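Local coordinates for CdiI immunity protein (Yersinia kristensenii ATCC 33638, PDB 5E3E), which binds the CdiA-CT toxin, a bacterial member of the RNase A superfamily, and so probably protects the cell that makes it from the toxin's nuclease activity, at residues A[28-31]-A[32-35]; A[66-69]-A[70-74]; A[76-79]-A[80-83]; A[87-90]-A[91-95]. One frame throughout, in Å; residues are numbered along the deposited sequence.

Contact 1 (A[28-31]-A[32-35])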
ATOM      1  N   ASN A  28     -14.458   3.413  -0.689  1.00 17.15           N
ATOM      2  CA  ASN A  28     -14.055   4.322   0.374  1.00 17.31           C
ATOM      3  C   ASN A  28     -13.281   3.574   1.473  1.00 16.22           C
ATOM      4  O   ASN A  28     -13.089   2.365   1.363  1.00 15.47           O
ATOM      5  CB  ASN A  28     -15.232   5.145   0.919  1.00 18.19           C
ATOM      6  CG  ASN A  28     -16.179   4.343   1.791  1.00 19.24           C
ATOM      7  OD1 ASN A  28     -15.898   3.229   2.195  1.00 18.53           O
ATOM      8  ND2 ASN A  28     -17.333   4.936   2.093  1.00 20.95           N
ATOM      9  N   ALA A  29     -12.766   4.278   2.485  1.00 15.89           N
ATOM     10  CA  ALA A  29     -11.894   3.629   3.456  1.00 15.63           C
ATOM     11  C   ALA A  29     -12.632   2.484   4.197  1.00 15.54           C
ATOM     12  O   ALA A  29     -12.064   1.432   4.459  1.00 14.85           O
ATOM     13  CB  ALA A  29     -11.293   4.639   4.441  1.00 15.84           C
ATOM     14  N   ASP A  30     -13.904   2.659   4.495  1.00 15.83           N
ATOM     15  CA  ASP A  30     -14.605   1.606   5.210  1.00 16.23           C
ATOM     16  C   ASP A  30     -14.940   0.431   4.283  1.00 15.74           C
ATOM     17  O   ASP A  30     -14.967  -0.720   4.726  1.00 15.23           O
ATOM     18  CB  ASP A  30     -15.834   2.182   5.912  1.00 17.28           C
ATOM     19  CG  ASP A  30     -15.475   2.918   7.178  1.00 18.22           C
ATOM     20  OD1 ASP A  30     -14.296   2.822   7.641  1.00 18.81           O
ATOM     21  OD2 ASP A  30     -16.386   3.558   7.749  1.00 19.78           O
ATOM     22  N   GLU A  31     -15.140   0.702   3.002  1.00 15.50           N
ATOM     23  CA  GLU A  31     -15.365  -0.394   2.042  1.00 15.59           C
ATOM     24  C   GLU A  31     -14.061  -1.165   1.848  1.00 14.43           C
ATOM     25  O   GLU A  31     -14.085  -2.360   1.678  1.00 14.22           O
ATOM     26  CB  GLU A  31     -15.902   0.160   0.712  1.00 16.56           C
ATOM     27  CG  GLU A  31     -17.378   0.576   0.855  1.00 18.25           C
ATOM     28  CD  GLU A  31     -17.876   1.544  -0.204  1.00 20.18           C
ATOM     29  OE1 GLU A  31     -17.058   2.241  -0.864  1.00 19.59           O
ATOM     30  OE2 GLU A  31     -19.138   1.641  -0.374  1.00 22.90           O
ATOM     31  N   THR A  32     -12.938  -0.465   1.932  1.00 13.71           N
ATOM     32  CA  THR A  32     -11.619  -1.116   1.919  1.00 13.20           C
ATOM     33  C   THR A  32     -11.441  -2.069   3.134  1.00 12.68           C
ATOM     34  O   THR A  32     -11.049  -3.235   2.988  1.00 12.18           O
ATOM     35  CB  THR A  32     -10.506  -0.070   1.807  1.00 13.32           C
ATOM     36  OG1 THR A  32     -10.693   0.663   0.584  1.00 13.80           O
ATOM     37  CG2 THR A  32      -9.119  -0.739   1.820  1.00 13.43           C
ATOM     38  N   LEU A  33     -11.752  -1.566   4.322  1.00 12.42           N
ATOM     39  CA  LEU A  33     -11.739  -2.395   5.532  1.00 12.49           C
ATOM     40  C   LEU A  33     -12.661  -3.575   5.413  1.00 12.53           C
ATOM     41  O   LEU A  33     -12.297  -4.661   5.812  1.00 12.66           O
ATOM     42  CB  LEU A  33     -12.108  -1.557   6.776  1.00 12.49           C
ATOM     43  CG  LEU A  33     -11.139  -0.440   7.142  1.00 12.51           C
ATOM     44  CD1 LEU A  33     -11.648   0.437   8.283  1.00 12.89           C
ATOM     45  CD2 LEU A  33      -9.758  -0.989   7.427  1.00 12.45           C
ATOM     46  N   ALA A  34     -13.831  -3.406   4.796  1.00 12.79           N
ATOM     47  CA  ALA A  34     -14.753  -4.515   4.630  1.00 12.76           C
ATOM     48  C   ALA A  34     -14.227  -5.552   3.660  1.00 12.47           C
ATOM     49  O   ALA A  34     -14.452  -6.737   3.861  1.00 12.40           O
ATOM     50  CB  ALA A  34     -16.115  -4.029   4.175  1.00 13.11           C
ATOM     51  N   ALA A  35     -13.545  -5.122   2.602  1.00 12.17           N
ATOM     52  CA  ALA A  35     -12.943  -6.053   1.645  1.00 12.17           C
ATOM     53  C   ALA A  35     -11.834  -6.884   2.315  1.00 12.34           C
ATOM     54  O   ALA A  35     -11.725  -8.085   2.070  1.00 12.56           O
ATOM     55  CB  ALA A  35     -12.378  -5.297   0.449  1.00 12.11           C
TER
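The backbone from N28 to A35 is the opening of helix 29-39, where T32 N, L33 N, A34 N and A35 N reach back four residues to the carbonyls of N28, A29, D30 and E31. Its start is a capping box. N28, at the N-cap, accepts from E31 N through OD1 at 2.8 Å, the donor almost in line with the side-chain C=O (177°). E31 returns the favour: its OE1 takes the N-H of N28 at 2.9 Å, met on the anti side of the carboxylate and a little out of its plane. The E31 chain achieves this with CG beside its own backbone N (chi1 -74°) and an extended run beyond, which carries the carboxylate back over the first turn. Two N-H groups that the helix itself could not satisfy are thereby paired with side-chain oxygens, and the carboxylate near the positive end of the helix dipole is probably stabilised. N28 O is gripped twice by T32, from its backbone N at 2.9 Å and from OG1 at 3.0 Å, the hydroxyl lying above the carbonyl plane. T32 packs on F26 and A29 on Y77, while L33 touches F18 and I93 of helix 86-96. D30 OD1 is engaged by NE2 of H92, on that same helix 86-96, in a probable hydrogen bond. The D30 carboxylate also passes the end of L33, OD1 lying 3.6 Å from the methyl CD1.

Contact 2 (A[66-69]-A[70-74])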
ATOM      1  N   GLN A  66       1.301   9.438  13.720  1.00 12.76           N
ATOM      2  CA  GLN A  66       0.990   9.696  12.304  1.00 12.90           C
ATOM      3  C   GLN A  66       2.168   9.388  11.406  1.00 13.07           C
ATOM      4  O   GLN A  66       2.000   8.865  10.331  1.00 12.91           O
ATOM      5  CB  GLN A  66       0.520  11.145  12.067  1.00 13.25           C
ATOM      6  CG  GLN A  66       0.030  11.445  10.661  1.00 13.41           C
ATOM      7  CD  GLN A  66      -0.408  12.893  10.502  1.00 13.95           C
ATOM      8  OE1 GLN A  66      -1.367  13.374  11.153  1.00 14.68           O
ATOM      9  NE2 GLN A  66       0.282  13.598   9.634  1.00 14.59           N
ATOM     10  N   ASP A  67       3.370   9.705  11.843  1.00 13.75           N
ATOM     11  CA  ASP A  67       4.559   9.372  11.048  1.00 14.67           C
ATOM     12  C   ASP A  67       4.692   7.859  10.898  1.00 13.42           C
ATOM     13  O   ASP A  67       5.005   7.365   9.825  1.00 12.93           O
ATOM     14  CB  ASP A  67       5.807   9.912  11.752  1.00 16.64           C
ATOM     15  CG  ASP A  67       7.033   9.788  10.932  1.00 18.85           C
ATOM     16  OD1 ASP A  67       6.983  10.117   9.741  1.00 21.28           O
ATOM     17  OD2 ASP A  67       8.093   9.443  11.515  1.00 22.80           O
ATOM     18  N   ILE A  68       4.370   7.118  11.951  1.00 12.52           N
ATOM     19  CA  ILE A  68       4.423   5.670  11.879  1.00 12.38           C
ATOM     20  C   ILE A  68       3.433   5.133  10.834  1.00 12.30           C
ATOM     21  O   ILE A  68       3.796   4.315   9.985  1.00 12.52           O
ATOM     22  CB  ILE A  68       4.132   5.048  13.265  1.00 12.22           C
ATOM     23  CG1 ILE A  68       5.370   5.253  14.193  1.00 12.50           C
ATOM     24  CG2 ILE A  68       3.824   3.575  13.166  1.00 12.31           C
ATOM     25  CD1 ILE A  68       5.070   5.212  15.663  1.00 12.80           C
ATOM     26  N   LEU A  69       2.190   5.567  10.932  1.00 12.10           N
ATOM     27  CA  LEU A  69       1.139   5.030  10.026  1.00 12.16           C
ATOM     28  C   LEU A  69       1.316   5.447   8.573  1.00 12.22           C
ATOM     29  O   LEU A  69       1.252   4.604   7.674  1.00 12.55           O
ATOM     30  CB  LEU A  69      -0.261   5.381  10.509  1.00 12.41           C
ATOM     31  CG  LEU A  69      -0.608   4.950  11.935  1.00 12.59           C
ATOM     32  CD1 LEU A  69      -2.030   5.371  12.269  1.00 12.84           C
ATOM     33  CD2 LEU A  69      -0.479   3.454  12.128  1.00 13.08           C
ATOM     34  N   LEU A  70       1.525   6.738   8.353  1.00 12.47           N
ATOM     35  CA  LEU A  70       1.646   7.300   7.010  1.00 13.07           C
ATOM     36  C   LEU A  70       2.981   7.080   6.334  1.00 14.13           C
ATOM     37  O   LEU A  70       3.002   6.804   5.147  1.00 14.46           O
ATOM     38  CB  LEU A  70       1.299   8.795   7.029  1.00 13.06           C
ATOM     39  CG  LEU A  70      -0.154   9.168   7.264  1.00 13.06           C
ATOM     40  CD1 LEU A  70      -0.301  10.674   7.207  1.00 13.56           C
ATOM     41  CD2 LEU A  70      -1.138   8.539   6.274  1.00 13.05           C
ATOM     42  N   ASN A  71       4.088   7.237   7.051  1.00 14.76           N
ATOM     43  CA  ASN A  71       5.403   7.190   6.442  1.00 16.50           C
ATOM     44  C   ASN A  71       6.186   5.912   6.644  1.00 17.29           C
ATOM     45  O   ASN A  71       6.756   5.397   5.690  1.00 19.48           O
ATOM     46  CB  ASN A  71       6.207   8.392   6.899  1.00 17.53           C
ATOM     47  CG  ASN A  71       5.496   9.690   6.570  1.00 18.28           C
ATOM     48  OD1 ASN A  71       4.933   9.830   5.476  1.00 19.23           O
ATOM     49  ND2 ASN A  71       5.412  10.597   7.543  1.00 19.48           N
ATOM     50  N   LYS A  72       6.157   5.346   7.844  1.00 16.50           N
ATOM     51  CA  LYS A  72       6.935   4.136   8.104  1.00 16.50           C
ATOM     52  C   LYS A  72       6.182   2.907   7.623  1.00 15.91           C
ATOM     53  O   LYS A  72       6.682   2.167   6.782  1.00 15.59           O
ATOM     54  CB  LYS A  72       7.293   4.038   9.585  1.00 17.15           C
ATOM     55  CG  LYS A  72       8.079   5.249  10.059  1.00 18.51           C
ATOM     56  CD  LYS A  72       8.590   5.129  11.484  1.00 19.85           C
ATOM     57  CE  LYS A  72       9.526   6.269  11.830  1.00 21.65           C
ATOM     58  NZ  LYS A  72       9.438   6.629  13.274  1.00 23.20           N
ATOM     59  N   LEU A  73       4.960   2.730   8.095  1.00 15.21           N
ATOM     60  CA  LEU A  73       4.097   1.644   7.553  1.00 15.56           C
ATOM     61  C   LEU A  73       3.551   1.962   6.144  1.00 15.70           C
ATOM     62  O   LEU A  73       3.138   1.076   5.427  1.00 15.82           O
ATOM     63  CB  LEU A  73       2.963   1.320   8.526  1.00 15.55           C
ATOM     64  CG  LEU A  73       3.387   0.860   9.923  1.00 16.12           C
ATOM     65  CD1 LEU A  73       2.192   0.702  10.832  1.00 16.22           C
ATOM     66  CD2 LEU A  73       4.127  -0.467   9.901  1.00 17.10           C
ATOM     67  N   ASP A  74       3.600   3.246   5.765  1.00 15.91           N
ATOM     68  CA  ASP A  74       3.380   3.718   4.405  1.00 16.20           C
ATOM     69  C   ASP A  74       1.953   3.575   3.892  1.00 15.40           C
ATOM     70  O   ASP A  74       1.766   3.227   2.704  1.00 15.76           O
ATOM     71  CB  ASP A  74       4.326   3.074   3.411  1.00 18.58           C
ATOM     72  CG  ASP A  74       4.501   3.935   2.137  1.00 21.06           C
ATOM     73  OD1 ASP A  74       4.415   5.197   2.229  1.00 22.21           O
ATOM     74  OD2 ASP A  74       4.710   3.355   1.023  1.00 25.12           O
TER
HETATM   75  O   HOH W   1       3.338  12.512   9.122  1.00 27.55           O
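Q66 lays its CG against the CD1 methyl of L70, 3.6 Å away, the two chains crossing at a slant one turn apart on helix 62-72. Its CG stands opposite the backbone N (chi1 -173°) and the chain runs out straight, which takes NE2 past the same methyl to a water that N71 ND2 also reaches weakly. D67 works with both carboxylate oxygens. OD1 receives N71 ND2 at 2.7 Å on its anti lone pair, nearly straight (169°) and close to the plane of the amide, although carboxylate and amide are turned 60° apart. OD2 faces K72 five residues on, in a long salt bridge of 3.6 Å to NZ. On the buried side, L73 places CD1 4.0 Å from both I68 CG2 and L69 CD2, and its side chain also packs on L10, S11 and L14 of helix 8-17.

The backbone accounts for D67 meeting K72 and I68 meeting L73, five residues on. D67 O accepts from N71 N and, at 3.1 Å, from K72 N, while I68 O takes L73 N at 2.7 Å almost end-on. D74 then leaves the helix with positive phi, its carboxylate salt-bridged to K26 and R92 of the toxin chain. The widened i to i+5 bonding is that of a pi-type turn at the C-terminal end of an alpha-helix, here followed directly by an acid at the toxin interface.

Contact 3 (A[76-79]-A[80-83])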
ATOM      1  N   SER A  76      -1.362   4.724   2.186  1.00 13.11           N
ATOM      2  CA  SER A  76      -1.614   5.749   1.110  1.00 13.37           C
ATOM      3  C   SER A  76      -2.845   6.606   1.392  1.00 13.44           C
ATOM      4  O   SER A  76      -2.964   7.707   0.855  1.00 13.88           O
ATOM      5  CB  SER A  76      -1.818   5.085  -0.262  1.00 13.94           C
ATOM      6  OG  SER A  76      -0.654   4.390  -0.656  1.00 14.60           O
ATOM      7  N   TYR A  77      -3.753   6.136   2.247  1.00 13.19           N
ATOM      8  CA  TYR A  77      -4.956   6.877   2.594  1.00 13.60           C
ATOM      9  C   TYR A  77      -4.671   7.954   3.626  1.00 13.06           C
ATOM     10  O   TYR A  77      -4.099   7.664   4.700  1.00 12.47           O
ATOM     11  CB  TYR A  77      -6.016   5.907   3.106  1.00 14.33           C
ATOM     12  CG  TYR A  77      -7.196   6.555   3.787  1.00 15.09           C
ATOM     13  CD1 TYR A  77      -7.869   7.632   3.187  1.00 16.03           C
ATOM     14  CD2 TYR A  77      -7.657   6.088   5.019  1.00 15.54           C
ATOM     15  CE1 TYR A  77      -8.971   8.223   3.805  1.00 16.78           C
ATOM     16  CE2 TYR A  77      -8.742   6.680   5.637  1.00 16.13           C
ATOM     17  CZ  TYR A  77      -9.395   7.725   5.035  1.00 16.85           C
ATOM     18  OH  TYR A  77     -10.509   8.283   5.680  1.00 19.47           O
ATOM     19  N   TYR A  78      -4.955   9.217   3.256  1.00 13.00           N
ATOM     20  CA  TYR A  78      -4.694  10.351   4.147  1.00 13.02           C
ATOM     21  C   TYR A  78      -5.873  10.499   5.134  1.00 12.91           C
ATOM     22  O   TYR A  78      -6.730  11.406   5.030  1.00 12.95           O
ATOM     23  CB  TYR A  78      -4.458  11.625   3.347  1.00 13.76           C
ATOM     24  CG  TYR A  78      -3.940  12.730   4.201  1.00 14.34           C
ATOM     25  CD1 TYR A  78      -2.671  12.648   4.721  1.00 14.45           C
ATOM     26  CD2 TYR A  78      -4.749  13.821   4.556  1.00 15.28           C
ATOM     27  CE1 TYR A  78      -2.170  13.648   5.533  1.00 15.28           C
ATOM     28  CE2 TYR A  78      -4.271  14.816   5.408  1.00 15.96           C
ATOM     29  CZ  TYR A  78      -2.956  14.726   5.855  1.00 16.26           C
ATOM     30  OH  TYR A  78      -2.408  15.666   6.688  1.00 18.19           O
ATOM     31  N   TYR A  79      -5.917   9.575   6.086  1.00 12.24           N
ATOM     32  CA  TYR A  79      -6.970   9.531   7.112  1.00 12.60           C
ATOM     33  C   TYR A  79      -7.125  10.821   7.940  1.00 13.16           C
ATOM     34  O   TYR A  79      -8.236  11.097   8.400  1.00 13.27           O
ATOM     35  CB  TYR A  79      -6.797   8.292   8.023  1.00 12.50           C
ATOM     36  CG  TYR A  79      -5.531   8.341   8.827  1.00 12.02           C
ATOM     37  CD1 TYR A  79      -5.456   9.042  10.036  1.00 12.03           C
ATOM     38  CD2 TYR A  79      -4.394   7.720   8.349  1.00 11.90           C
ATOM     39  CE1 TYR A  79      -4.235   9.147  10.736  1.00 12.00           C
ATOM     40  CE2 TYR A  79      -3.179   7.819   9.026  1.00 11.79           C
ATOM     41  CZ  TYR A  79      -3.115   8.517  10.233  1.00 11.91           C
ATOM     42  OH  TYR A  79      -1.909   8.595  10.944  1.00 12.11           O
ATOM     43  N   PRO A  80      -6.058  11.668   8.076  1.00 13.48           N
ATOM     44  CA  PRO A  80      -6.320  12.886   8.881  1.00 14.51           C
ATOM     45  C   PRO A  80      -7.415  13.802   8.290  1.00 16.16           C
ATOM     46  O   PRO A  80      -7.971  14.640   9.005  1.00 17.01           O
ATOM     47  CB  PRO A  80      -4.946  13.570   8.935  1.00 14.18           C
ATOM     48  CG  PRO A  80      -4.003  12.447   8.845  1.00 13.72           C
ATOM     49  CD  PRO A  80      -4.614  11.568   7.796  1.00 13.49           C
ATOM     50  N   ASN A  81      -7.793  13.623   7.033  1.00 18.50           N
ATOM     51  CA  ASN A  81      -8.867  14.471   6.508  1.00 20.82           C
ATOM     52  C   ASN A  81     -10.228  14.038   6.983  1.00 20.47           C
ATOM     53  O   ASN A  81     -11.169  14.835   6.918  1.00 21.75           O
ATOM     54  CB  ASN A  81      -8.739  14.672   4.995  1.00 23.77           C
ATOM     55  CG  ASN A  81      -7.763  15.819   4.652  1.00 26.09           C
ATOM     56  OD1 ASN A  81      -7.457  16.693   5.494  1.00 28.52           O
ATOM     57  ND2 ASN A  81      -7.275  15.830   3.432  1.00 29.36           N
ATOM     58  N   GLU A  82     -10.340  12.813   7.493  1.00 19.37           N
ATOM     59  CA  GLU A  82     -11.578  12.311   8.084  1.00 19.40           C
ATOM     60  C   GLU A  82     -11.510  12.105   9.590  1.00 18.01           C
ATOM     61  O   GLU A  82     -12.542  11.835  10.187  1.00 18.58           O
ATOM     62  CB  GLU A  82     -11.981  10.995   7.442  1.00 20.69           C
ATOM     63  CG  GLU A  82     -12.729  11.182   6.128  1.00 23.01           C
ATOM     64  CD  GLU A  82     -11.847  11.643   5.019  1.00 24.38           C
ATOM     65  OE1 GLU A  82     -11.916  12.826   4.647  1.00 28.07           O
ATOM     66  OE2 GLU A  82     -11.066  10.829   4.522  1.00 27.29           O
ATOM     67  N   TRP A  83     -10.307  12.155  10.197  1.00 15.92           N
ATOM     68  CA  TRP A  83     -10.122  11.719  11.587  1.00 14.63           C
ATOM     69  C   TRP A  83      -9.254  12.707  12.332  1.00 14.32           C
ATOM     70  O   TRP A  83      -8.246  13.137  11.810  1.00 14.45           O
ATOM     71  CB  TRP A  83      -9.497  10.311  11.671  1.00 14.06           C
ATOM     72  CG  TRP A  83     -10.454   9.291  11.129  1.00 13.52           C
ATOM     73  CD1 TRP A  83     -10.547   8.857   9.850  1.00 13.56           C
ATOM     74  CD2 TRP A  83     -11.552   8.720  11.835  1.00 13.25           C
ATOM     75  NE1 TRP A  83     -11.655   8.005   9.708  1.00 13.43           N
ATOM     76  CE2 TRP A  83     -12.256   7.894  10.928  1.00 13.25           C
ATOM     77  CE3 TRP A  83     -12.010   8.818  13.158  1.00 13.25           C
ATOM     78  CZ2 TRP A  83     -13.377   7.162  11.313  1.00 13.33           C
ATOM     79  CZ3 TRP A  83     -13.118   8.084  13.530  1.00 13.36           C
ATOM     80  CH2 TRP A  83     -13.800   7.295  12.610  1.00 13.49           C
TER
HETATM   81  O   HOH W   2     -12.398   6.792   7.281  1.00 20.98           O
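Y79 O is held by two backbone donors, E82 N at 2.9 Å from above the carbonyl plane and, in a weak bond, W83 N. Just before it, N81 N meets Y78 O in a straight bond (170°), and together these close the short 3-10 turn after Y78, the centre of an inverse gamma turn. P80 sits between two tyrosines and offers the same atom to both. Its CD lies over the centre of the Y78 ring, 3.7 Å from the centroid, and over a face of the Y79 ring, 3.6 Å from that centroid but offset toward the rim: two CH-pi contacts. Y79 has CG between its backbone N and carbonyl carbon (chi1 65°), which turns a face of the ring to the proline CD. N81 approaches Y78 at the ring edge, ND2 3.4 Å from CD2, with amide and ring planes 75° apart.

The hydroxyl of Y77 donates to E82 OE2 at 2.9 Å, using the anti lone pair, the ring and carboxylate nearly coplanar. A water donates to this same hydroxyl and accepts from W83 NE1, tying both aromatic residues together. Y79 OH bonds to S86 OG, and Y78 packs on R80 of the toxin chain. As the Y77 hydroxyl gives its proton to a carboxylate and takes one from water, its rotation is probably fixed, with E82 most likely ionised.

Contact 4 (A[87-90]-A[91-95])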
ATOM      1  N   GLU A  87      -4.864   7.929  16.766  1.00 13.71           N
ATOM      2  CA  GLU A  87      -5.558   7.055  17.735  1.00 14.74           C
ATOM      3  C   GLU A  87      -6.992   6.808  17.333  1.00 14.01           C
ATOM      4  O   GLU A  87      -7.480   5.694  17.390  1.00 13.58           O
ATOM      5  CB  GLU A  87      -5.555   7.695  19.127  1.00 16.56           C
ATOM      6  CG  GLU A  87      -6.293   6.907  20.203  1.00 18.68           C
ATOM      7  CD  GLU A  87      -6.319   7.599  21.551  1.00 21.19           C
ATOM      8  OE1 GLU A  87      -7.064   7.120  22.432  1.00 24.25           O
ATOM      9  OE2 GLU A  87      -5.581   8.585  21.756  1.00 23.04           O
ATOM     10  N   GLU A  88      -7.710   7.858  16.990  1.00 13.97           N
ATOM     11  CA  GLU A  88      -9.133   7.672  16.673  1.00 14.25           C
ATOM     12  C   GLU A  88      -9.316   6.804  15.405  1.00 13.04           C
ATOM     13  O   GLU A  88     -10.220   5.984  15.330  1.00 13.20           O
ATOM     14  CB  GLU A  88      -9.871   8.994  16.583  1.00 15.72           C
ATOM     15  CG  GLU A  88      -9.966   9.750  17.909  1.00 18.36           C
ATOM     16  CD  GLU A  88     -10.462   8.924  19.086  1.00 22.12           C
ATOM     17  OE1 GLU A  88     -11.417   8.145  18.913  1.00 24.61           O
ATOM     18  OE2 GLU A  88      -9.899   9.038  20.215  1.00 27.68           O
ATOM     19  N   TRP A  89      -8.471   6.978  14.405  1.00 12.08           N
ATOM     20  CA  TRP A  89      -8.601   6.178  13.194  1.00 11.58           C
ATOM     21  C   TRP A  89      -8.290   4.723  13.529  1.00 11.37           C
ATOM     22  O   TRP A  89      -9.004   3.829  13.086  1.00 11.01           O
ATOM     23  CB  TRP A  89      -7.700   6.650  12.056  1.00 11.46           C
ATOM     24  CG  TRP A  89      -7.996   5.903  10.807  1.00 11.49           C
ATOM     25  CD1 TRP A  89      -9.243   5.694  10.270  1.00 11.55           C
ATOM     26  CD2 TRP A  89      -7.082   5.190   9.972  1.00 11.74           C
ATOM     27  NE1 TRP A  89      -9.156   4.919   9.143  1.00 11.78           N
ATOM     28  CE2 TRP A  89      -7.835   4.608   8.932  1.00 11.81           C
ATOM     29  CE3 TRP A  89      -5.691   5.045   9.962  1.00 11.96           C
ATOM     30  CZ2 TRP A  89      -7.252   3.871   7.917  1.00 12.32           C
ATOM     31  CZ3 TRP A  89      -5.124   4.302   8.966  1.00 12.38           C
ATOM     32  CH2 TRP A  89      -5.885   3.737   7.954  1.00 12.56           C
ATOM     33  N   LEU A  90      -7.228   4.466  14.313  1.00 11.45           N
ATOM     34  CA  LEU A  90      -6.921   3.068  14.654  1.00 11.61           C
ATOM     35  C   LEU A  90      -8.074   2.415  15.449  1.00 11.68           C
ATOM     36  O   LEU A  90      -8.341   1.226  15.262  1.00 11.55           O
ATOM     37  CB  LEU A  90      -5.624   2.941  15.447  1.00 12.13           C
ATOM     38  CG  LEU A  90      -4.317   3.242  14.710  1.00 12.46           C
ATOM     39  CD1 LEU A  90      -3.117   3.091  15.629  1.00 13.23           C
ATOM     40  CD2 LEU A  90      -4.127   2.380  13.512  1.00 12.61           C
ATOM     41  N   LYS A  91      -8.676   3.148  16.377  1.00 12.03           N
ATOM     42  CA  LYS A  91      -9.804   2.620  17.157  1.00 12.65           C
ATOM     43  C   LYS A  91     -10.974   2.291  16.228  1.00 12.24           C
ATOM     44  O   LYS A  91     -11.670   1.239  16.407  1.00 12.21           O
ATOM     45  CB  LYS A  91     -10.249   3.614  18.231  1.00 13.84           C
ATOM     46  CG  LYS A  91      -9.267   3.711  19.400  1.00 15.52           C
ATOM     47  CD  LYS A  91      -9.840   4.608  20.494  1.00 18.02           C
ATOM     48  CE  LYS A  91      -8.962   4.573  21.743  1.00 20.86           C
ATOM     49  NZ  LYS A  91      -9.482   5.374  22.900  1.00 23.94           N
ATOM     50  N   HIS A  92     -11.160   3.150  15.225  1.00 11.73           N
ATOM     51  CA  HIS A  92     -12.175   2.892  14.177  1.00 11.93           C
ATOM     52  C   HIS A  92     -11.886   1.604  13.358  1.00 11.86           C
ATOM     53  O   HIS A  92     -12.811   0.789  13.108  1.00 12.24           O
ATOM     54  CB  HIS A  92     -12.280   4.106  13.256  1.00 11.88           C
ATOM     55  CG  HIS A  92     -13.146   3.880  12.066  1.00 11.95           C
ATOM     56  ND1 HIS A  92     -14.521   3.843  12.135  1.00 12.50           N
ATOM     57  CD2 HIS A  92     -12.826   3.659  10.778  1.00 12.10           C
ATOM     58  CE1 HIS A  92     -15.017   3.634  10.926  1.00 12.70           C
ATOM     59  NE2 HIS A  92     -14.009   3.560  10.076  1.00 12.60           N
ATOM     60  N   ILE A  93     -10.647   1.405  12.923  1.00 11.77           N
ATOM     61  CA  ILE A  93     -10.280   0.179  12.169  1.00 12.04           C
ATOM     62  C   ILE A  93     -10.614  -1.024  13.042  1.00 12.62           C
ATOM     63  O   ILE A  93     -11.263  -1.951  12.606  1.00 12.72           O
ATOM     64  CB  ILE A  93      -8.801   0.137  11.808  1.00 12.07           C
ATOM     65  CG1 ILE A  93      -8.452   1.231  10.791  1.00 12.07           C
ATOM     66  CG2 ILE A  93      -8.388  -1.257  11.296  1.00 12.20           C
ATOM     67  CD1 ILE A  93      -6.959   1.337  10.597  1.00 12.23           C
ATOM     68  N   TYR A  94     -10.188  -0.969  14.290  1.00 13.30           N
ATOM     69  CA  TYR A  94     -10.385  -2.064  15.232  1.00 14.58           C
ATOM     70  C   TYR A  94     -11.893  -2.422  15.318  1.00 15.01           C
ATOM     71  O   TYR A  94     -12.275  -3.597  15.205  1.00 15.07           O
ATOM     72  CB  TYR A  94      -9.819  -1.653  16.598  1.00 15.57           C
ATOM     73  CG  TYR A  94      -9.591  -2.773  17.568  1.00 16.94           C
ATOM     74  CD1 TYR A  94     -10.677  -3.331  18.245  1.00 18.23           C
ATOM     75  CD2 TYR A  94      -8.317  -3.262  17.849  1.00 18.03           C
ATOM     76  CE1 TYR A  94     -10.513  -4.343  19.154  1.00 19.57           C
ATOM     77  CE2 TYR A  94      -8.137  -4.283  18.790  1.00 19.27           C
ATOM     78  CZ  TYR A  94      -9.239  -4.813  19.435  1.00 20.30           C
ATOM     79  OH  TYR A  94      -9.179  -5.848  20.374  1.00 23.32           O
ATOM     80  N   LYS A  95     -12.727  -1.412  15.515  1.00 15.65           N
ATOM     81  CA  LYS A  95     -14.169  -1.594  15.638  1.00 17.61           C
ATOM     82  C   LYS A  95     -14.838  -2.109  14.367  1.00 16.96           C
ATOM     83  O   LYS A  95     -15.830  -2.849  14.438  1.00 17.51           O
ATOM     84  CB  LYS A  95     -14.823  -0.274  16.051  1.00 20.25           C
ATOM     85  CG  LYS A  95     -16.233  -0.395  16.589  1.00 24.19           C
ATOM     86  CD  LYS A  95     -16.778   0.941  17.105  1.00 28.13           C
ATOM     87  CE  LYS A  95     -15.989   1.523  18.265  1.00 30.90           C
ATOM     88  NZ  LYS A  95     -16.429   2.932  18.508  1.00 34.66           N
TER
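Helix 86-96, the last of the chain, carries this contact on a buried and an exposed side. The methyl CD1 of I93 stands over one face of the W89 indole, 3.6 Å from the centroid of the six-membered ring and only 6° off its normal, a CH-pi contact. The indole gets there with CG opposite the backbone N (chi1 -173°). Y79 stacks on the opposite face, and F18 meets the indole edge-to-face. L90 runs alongside I93, CD2 4.2 Å from CD1, and both lean on I52 of helix 42-56, while L90 also meets L65 and L69 of helix 62-72. This is the i to i+4 and i to i+3 spacing of an alpha-helix, with I93 N bonded to W89 O at 2.9 Å, packed into the core of an all-helical fold.

H92, whose polar partner is D30, sets CD2 4.2 Å from W89 CD1. On the exposed side E87 and K91 lie side by side, both extended, and K91 NZ donates to E87 OE1 at 3.0 Å, on the anti lone pair of that oxygen, in a salt bridge. E88 bends nearby, its OE2 4.6 Å from NZ of K91, too far for a salt bridge, though it may add to the negative field around the lysine.

Contact 3 touches all three of the others, its centre about 12 Å from those of contacts 2 and 4 and about 13 Å from that of contact 1. Y79 CD2 comes within 3.4 Å of W89 CE3 in contact 4, W83 CZ2 lies 3.4 Å from H92 CG, and Y77 CE2 touches A29 CB of contact 1 at 3.5 Å. Contact 2 packs on contact 3 through L70 CD2, 3.5 Å from Y79 CE2, and on contact 4 through L69 CD1, 3.9 Å from L90 CD2. Contacts 1 and 2 do not touch, their nearest atoms being about 11 Å apart across the chain's centre. The toxin chain reaches contacts 2 and 3 but neither contact 1 nor contact 4.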